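Local coordinates for protein EF0056 (Enterococcus faecalis, PDB 6ORI) that is of unknown function but, as the partial N-terminal region of an enterococcal surface protein with immunoglobulin-like character, is probably displayed at the cell surface and linked to biofilm, at residues D243-K248 and V290-A295; F31-F36 and P337-V342. All blocks are in the same frame, centred on the assembly; numbering follows the deposited sequence.

Contact 1. Residues D243-K248 and V290-A295; sequences DHKLTK and VAYNVA
K245 and Y292 supply most of the surface buried in this small contact and are the one pair of residues within 4.5 Å across it. Their side chains come from opposite directions, and the lysine end, CE and NZ, reaches the phenol OH. With CG anti to the backbone nitrogen (chi1 -172°) and the chain extended beyond it, K245 carries NZ across from the strand to the tyrosine hydroxyl, where the two segments approach most closely. They bury 90 Å² between them.

The polar part centres on the ammonium group. K245 NZ lies 3.2 Å from Y292 OH, approaching the ring obliquely. A water bridges the two groups: it accepts a hydrogen bond from K245 NZ at 2.9 Å and is hydrogen-bonded to Y292 OH at 2.7 Å, lying in the plane of the tyrosine ring at its edge. NZ also probably donates to the backbone carbonyl of S32, which would give the ammonium group two partners, water and carbonyl.

Van der Waals contact adds the approach of K245 CE to Y292 OH, 3.5 Å apart. Within the loop, N293 OD1 accepts from A295 N at 2.9 Å, an Asx turn with an N-H...O angle of 159°, the donor tilted 35° from the side-chain carbonyl plane. This bond shapes the backbone immediately after the tyrosine.

R343 ties the same strand and loop together a second time, through a salt bridge to D243 and a hydrogen bond to the carbonyl of V294. Strand 239-248 runs between strands 211-221 and 340-348 in a five-stranded antiparallel sheet, whereas 290-295 belongs to the connection from strand 277-284 to strand 300-304. Y292 packs against V341 of that sheet and against S32 of strand 31-38, which belongs to a separate antiparallel sheet.

Contact 2. Residues F31-F36 and P337-V342; sequences FSDLQF and PRPIVV
P339, with 57 Å² of its surface buried here, lays the CB-CG-CD edge of its pyrrolidine ring against S32, with CB turned to D33. Its CG is 3.6 Å from the backbone O of S32. P339 CD lies 3.7 Å from S32 OG, and S32 CB rests 4.0 Å from the same CD; these are van der Waals contacts, with no hydrogen bond between the segments.

S32 contributes 38 Å². A chi1 of 58° sets OG between its backbone nitrogen and carbonyl carbon, where it meets the proline CD and is hydrogen-bonded to N60 OD1. S32 and D33 both face K58 of the adjacent antiparallel strand 50-59, a classic beta bulge, and both side chains point toward the 337-342 segment.

D33, with 22 Å², runs alongside P339 in the reverse sense, bringing OD2 to 4.1 Å from P339 CB. That oxygen is probably hydrogen-bonded to T247 OG1. The other, OD1, receives Q35 NE2 at 2.8 Å on its syn lone pair, nearly in the plane of the Q35 amide and almost straight at 167°, so the carboxylate has a partner at each oxygen beside the proline that precedes strand 340-348.

How the contacts relate
Contact 1 stays with one sheet, joining strand 239-248 to the loop between strands 277-284 and 300-304, all part of the five-stranded sheet or its connections. Contact 2 instead joins strand 31-38, of another sheet, to the start of strand 340-348, the neighbour of 239-248. Their centres lie about 5 Å apart. All three touching residues of contact 2 are buried, whereas contact 1 is partly buried and uses the water-linked end of a lysine. Contact 2 is proline packing on a bulged strand; contact 1 is polar and reaches out to a loop. The two meet where K245 and S32 are neighbours. In sequence, both segments of contact 1 fall between those of contact 2.

Contact 1. Residues D243-K248 and V290-A295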
loop_
_atom_site.group_PDB
_atom_site.type_symbol
_atom_site.label_atom_id
_atom_site.label_comp_id
_atom_site.label_asym_id
_atom_site.label_seq_id
_atom_site.Cartn_x
_atom_site.Cartn_y
_atom_site.Cartn_z
ATOM N N ASP A 243 -2.226 0.734 -7.563
ATOM C CA ASP A 243 -1.940 2.083 -7.116
ATOM C C ASP A 243 -0.612 2.064 -6.376
ATOM O O ASP A 243 -0.512 1.516 -5.264
ATOM C CB ASP A 243 -3.072 2.624 -6.246
ATOM C CG ASP A 243 -4.277 3.082 -7.075
ATOM O OD1 ASP A 243 -4.166 3.135 -8.313
ATOM O OD2 ASP A 243 -5.325 3.407 -6.492
ATOM N N HIS A 244 0.411 2.580 -7.040
ATOM C CA HIS A 244 1.741 2.683 -6.473
ATOM C C HIS A 244 1.826 4.028 -5.783
ATOM O O HIS A 244 1.815 5.074 -6.430
ATOM C CB HIS A 244 2.779 2.557 -7.593
ATOM C CG HIS A 244 4.198 2.679 -7.128
ATOM N ND1 HIS A 244 5.213 3.108 -7.965
ATOM C CD2 HIS A 244 4.786 2.376 -5.947
ATOM C CE1 HIS A 244 6.352 3.093 -7.303
ATOM N NE2 HIS A 244 6.117 2.669 -6.070
ATOM N N LYS A 245 1.873 4.004 -4.454
ATOM C CA LYS A 245 1.855 5.234 -3.683
ATOM C C LYS A 245 3.204 5.485 -3.014
ATOM O O LYS A 245 3.777 4.586 -2.395
ATOM C CB LYS A 245 0.726 5.196 -2.648
ATOM C CG LYS A 245 0.523 6.522 -1.926
ATOM C CD LYS A 245 -0.707 6.512 -1.015
ATOM C CE LYS A 245 -0.977 7.898 -0.441
ATOM N NZ LYS A 245 -2.192 7.878 0.407
ATOM N N LEU A 246 3.703 6.701 -3.179
ATOM C CA LEU A 246 4.990 7.127 -2.652
ATOM C C LEU A 246 4.783 8.154 -1.563
ATOM O O LEU A 246 4.130 9.185 -1.784
ATOM C CB LEU A 246 5.864 7.714 -3.765
ATOM C CG LEU A 246 6.125 6.752 -4.917
ATOM C CD1 LEU A 246 6.894 7.468 -5.990
ATOM C CD2 LEU A 246 6.891 5.558 -4.463
ATOM N N THR A 247 5.295 7.840 -0.386
ATOM C CA THR A 247 5.256 8.711 0.784
ATOM C C THR A 247 6.580 9.458 0.817
ATOM O O THR A 247 7.646 8.821 0.873
ATOM C CB THR A 247 5.122 7.824 2.022
ATOM O OG1 THR A 247 3.902 7.060 1.939
ATOM C CG2 THR A 247 5.193 8.626 3.314
ATOM N N LYS A 248 6.531 10.778 0.795
ATOM C CA LYS A 248 7.750 11.561 0.800
ATOM C C LYS A 248 8.349 11.741 2.186
ATOM O O LYS A 248 7.669 11.631 3.199
ATOM C CB LYS A 248 7.478 12.940 0.215
ATOM C CG LYS A 248 7.067 12.925 -1.245
ATOM C CD LYS A 248 6.875 14.370 -1.765
ATOM C CE LYS A 248 6.412 14.402 -3.194
ATOM N NZ LYS A 248 6.384 15.815 -3.694
ATOM N N VAL A 290 -7.234 19.651 -0.545
ATOM C CA VAL A 290 -8.545 19.558 0.099
ATOM C C VAL A 290 -9.359 18.450 -0.561
ATOM O O VAL A 290 -9.360 18.323 -1.781
ATOM C CB VAL A 290 -9.326 20.878 -0.052
ATOM C CG1 VAL A 290 -10.688 20.791 0.631
ATOM C CG2 VAL A 290 -8.515 22.036 0.513
ATOM N N ALA A 291 -10.053 17.659 0.250
ATOM C CA ALA A 291 -10.934 16.619 -0.255
ATOM C C ALA A 291 -10.137 15.635 -1.104
ATOM O O ALA A 291 -10.385 15.455 -2.299
ATOM C CB ALA A 291 -12.095 17.199 -1.017
ATOM N N TYR A 292 -9.167 15.010 -0.459
ATOM C CA TYR A 292 -8.390 13.929 -1.048
ATOM C C TYR A 292 -9.286 12.894 -1.705
ATOM O O TYR A 292 -10.144 12.300 -1.058
ATOM C CB TYR A 292 -7.550 13.274 0.054
ATOM C CG TYR A 292 -6.577 12.240 -0.437
ATOM C CD1 TYR A 292 -5.346 12.609 -0.972
ATOM C CD2 TYR A 292 -6.885 10.885 -0.377
ATOM C CE1 TYR A 292 -4.450 11.649 -1.430
ATOM C CE2 TYR A 292 -6.004 9.933 -0.846
ATOM C CZ TYR A 292 -4.787 10.325 -1.360
ATOM O OH TYR A 292 -3.898 9.360 -1.825
ATOM N N ASN A 293 -9.051 12.657 -2.996
ATOM C CA ASN A 293 -9.893 11.779 -3.801
ATOM C C ASN A 293 -9.030 11.185 -4.891
ATOM O O ASN A 293 -8.486 11.923 -5.767
ATOM C CB ASN A 293 -11.065 12.547 -4.419
ATOM C CG ASN A 293 -11.986 11.657 -5.271
ATOM O OD1 ASN A 293 -11.525 10.923 -6.132
ATOM N ND2 ASN A 293 -13.287 11.762 -5.050
ATOM N N VAL A 294 -8.899 9.866 -4.849
ATOM C CA VAL A 294 -8.138 9.143 -5.848
ATOM C C VAL A 294 -9.036 8.089 -6.505
ATOM O O VAL A 294 -8.575 7.032 -6.929
ATOM C CB VAL A 294 -6.839 8.527 -5.242
ATOM C CG1 VAL A 294 -5.893 9.637 -4.792
ATOM C CG2 VAL A 294 -7.149 7.599 -4.099
ATOM N N ALA A 295 -10.323 8.387 -6.638
ATOM C CA ALA A 295 -11.224 7.497 -7.367
ATOM C C ALA A 295 -10.732 7.312 -8.806
ATOM O O ALA A 295 -10.028 8.152 -9.350
ATOM C CB ALA A 295 -12.619 8.066 -7.382
HETATM O O HOH W 1 -4.320 6.761 -1.255
#

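Contact 2. Residues F31-F36 and P337-V342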
loop_
_atom_site.group_PDB
_atom_site.type_symbol
_atom_site.label_atom_id
_atom_site.label_comp_id
_atom_site.label_asym_id
_atom_site.label_seq_id
_atom_site.Cartn_x
_atom_site.Cartn_y
_atom_site.Cartn_z
ATOM N N PHE A 31 -7.129 14.348 4.942
ATOM C CA PHE A 31 -6.005 13.438 5.200
ATOM C C PHE A 31 -5.476 12.985 3.861
ATOM O O PHE A 31 -6.253 12.869 2.907
ATOM C CB PHE A 31 -6.460 12.245 6.029
ATOM C CG PHE A 31 -7.015 12.638 7.366
ATOM C CD1 PHE A 31 -8.355 12.946 7.522
ATOM C CD2 PHE A 31 -6.197 12.715 8.473
ATOM C CE1 PHE A 31 -8.854 13.323 8.748
ATOM C CE2 PHE A 31 -6.688 13.096 9.688
ATOM C CZ PHE A 31 -8.013 13.412 9.824
ATOM N N SER A 32 -4.183 12.703 3.744
ATOM C CA SER A 32 -3.652 12.226 2.477
ATOM C C SER A 32 -2.796 10.982 2.569
ATOM O O SER A 32 -2.545 10.379 1.546
ATOM C CB SER A 32 -2.901 13.324 1.721
ATOM O OG SER A 32 -1.838 13.827 2.493
ATOM N N ASP A 33 -2.372 10.551 3.748
ATOM C CA ASP A 33 -1.558 9.341 3.806
ATOM C C ASP A 33 -1.664 8.670 5.155
ATOM O O ASP A 33 -1.765 9.321 6.193
ATOM C CB ASP A 33 -0.098 9.679 3.513
ATOM C CG ASP A 33 0.687 8.527 2.910
ATOM O OD1 ASP A 33 0.126 7.450 2.585
ATOM O OD2 ASP A 33 1.901 8.742 2.663
ATOM N N LEU A 34 -1.663 7.341 5.097
ATOM C CA LEU A 34 -1.587 6.498 6.282
ATOM C C LEU A 34 -0.958 5.200 5.835
ATOM O O LEU A 34 -1.448 4.553 4.912
ATOM C CB LEU A 34 -2.987 6.279 6.848
ATOM C CG LEU A 34 -3.090 5.487 8.143
ATOM C CD1 LEU A 34 -2.379 6.196 9.280
ATOM C CD2 LEU A 34 -4.555 5.242 8.479
ATOM N N GLN A 35 0.174 4.836 6.432
ATOM C CA GLN A 35 0.905 3.642 6.037
ATOM C C GLN A 35 1.386 2.874 7.247
ATOM O O GLN A 35 1.722 3.466 8.272
ATOM C CB GLN A 35 2.130 4.004 5.213
ATOM C CG GLN A 35 1.871 4.801 3.971
ATOM C CD GLN A 35 1.209 4.014 2.891
ATOM O OE1 GLN A 35 1.299 2.787 2.832
ATOM N NE2 GLN A 35 0.517 4.709 2.033
ATOM N N PHE A 36 1.422 1.547 7.103
ATOM C CA PHE A 36 1.972 0.613 8.081
ATOM C C PHE A 36 3.188 -0.030 7.465
ATOM O O PHE A 36 3.095 -0.652 6.408
ATOM C CB PHE A 36 0.919 -0.443 8.422
ATOM C CG PHE A 36 1.368 -1.515 9.374
ATOM C CD1 PHE A 36 1.506 -1.268 10.735
ATOM C CD2 PHE A 36 1.628 -2.777 8.910
ATOM C CE1 PHE A 36 1.903 -2.278 11.591
ATOM C CE2 PHE A 36 2.017 -3.776 9.786
ATOM C CZ PHE A 36 2.154 -3.516 11.104
ATOM N N PRO A 337 4.863 18.389 0.215
ATOM C CA PRO A 337 5.067 17.144 0.942
ATOM C C PRO A 337 3.996 16.112 0.680
ATOM O O PRO A 337 4.077 15.032 1.263
ATOM C CB PRO A 337 5.034 17.600 2.410
ATOM C CG PRO A 337 4.173 18.792 2.413
ATOM C CD PRO A 337 4.480 19.497 1.112
ATOM N N ARG A 338 2.999 16.438 -0.129
ATOM C CA ARG A 338 1.925 15.499 -0.408
ATOM C C ARG A 338 2.448 14.266 -1.145
ATOM O O ARG A 338 3.430 14.335 -1.896
ATOM C CB ARG A 338 0.809 16.149 -1.218
ATOM C CG ARG A 338 -0.030 17.113 -0.419
ATOM C CD ARG A 338 -1.089 17.847 -1.247
ATOM N NE ARG A 338 -0.489 18.800 -2.182
ATOM C CZ ARG A 338 -0.291 18.601 -3.479
ATOM N NH1 ARG A 338 -0.665 17.469 -4.067
ATOM N NH2 ARG A 338 0.290 19.553 -4.193
ATOM N N PRO A 339 1.778 13.130 -0.961
ATOM C CA PRO A 339 2.228 11.887 -1.598
ATOM C C PRO A 339 1.891 11.845 -3.074
ATOM O O PRO A 339 1.152 12.676 -3.614
ATOM C CB PRO A 339 1.438 10.803 -0.863
ATOM C CG PRO A 339 0.217 11.512 -0.385
ATOM C CD PRO A 339 0.649 12.913 -0.048
ATOM N N ILE A 340 2.472 10.851 -3.716
ATOM C CA ILE A 340 2.323 10.610 -5.142
ATOM C C ILE A 340 1.626 9.281 -5.349
ATOM O O ILE A 340 1.928 8.306 -4.665
ATOM C CB ILE A 340 3.708 10.550 -5.792
ATOM C CG1 ILE A 340 4.419 11.902 -5.641
ATOM C CG2 ILE A 340 3.611 10.075 -7.240
ATOM C CD1 ILE A 340 5.893 11.873 -5.916
ATOM N N VAL A 341 0.710 9.220 -6.300
ATOM C CA VAL A 341 0.078 7.971 -6.709
ATOM C C VAL A 341 0.278 7.805 -8.206
ATOM O O VAL A 341 -0.090 8.707 -8.971
ATOM C CB VAL A 341 -1.424 7.934 -6.363
ATOM C CG1 VAL A 341 -2.073 6.671 -6.884
ATOM C CG2 VAL A 341 -1.627 8.020 -4.868
ATOM N N VAL A 342 0.872 6.680 -8.586
ATOM C CA VAL A 342 1.042 6.257 -9.981
ATOM C C VAL A 342 0.101 5.092 -10.142
ATOM O O VAL A 342 0.171 4.139 -9.381
ATOM C CB VAL A 342 2.500 5.825 -10.242
ATOM C CG1 VAL A 342 2.685 5.359 -11.683
ATOM C CG2 VAL A 342 3.461 6.983 -9.923
#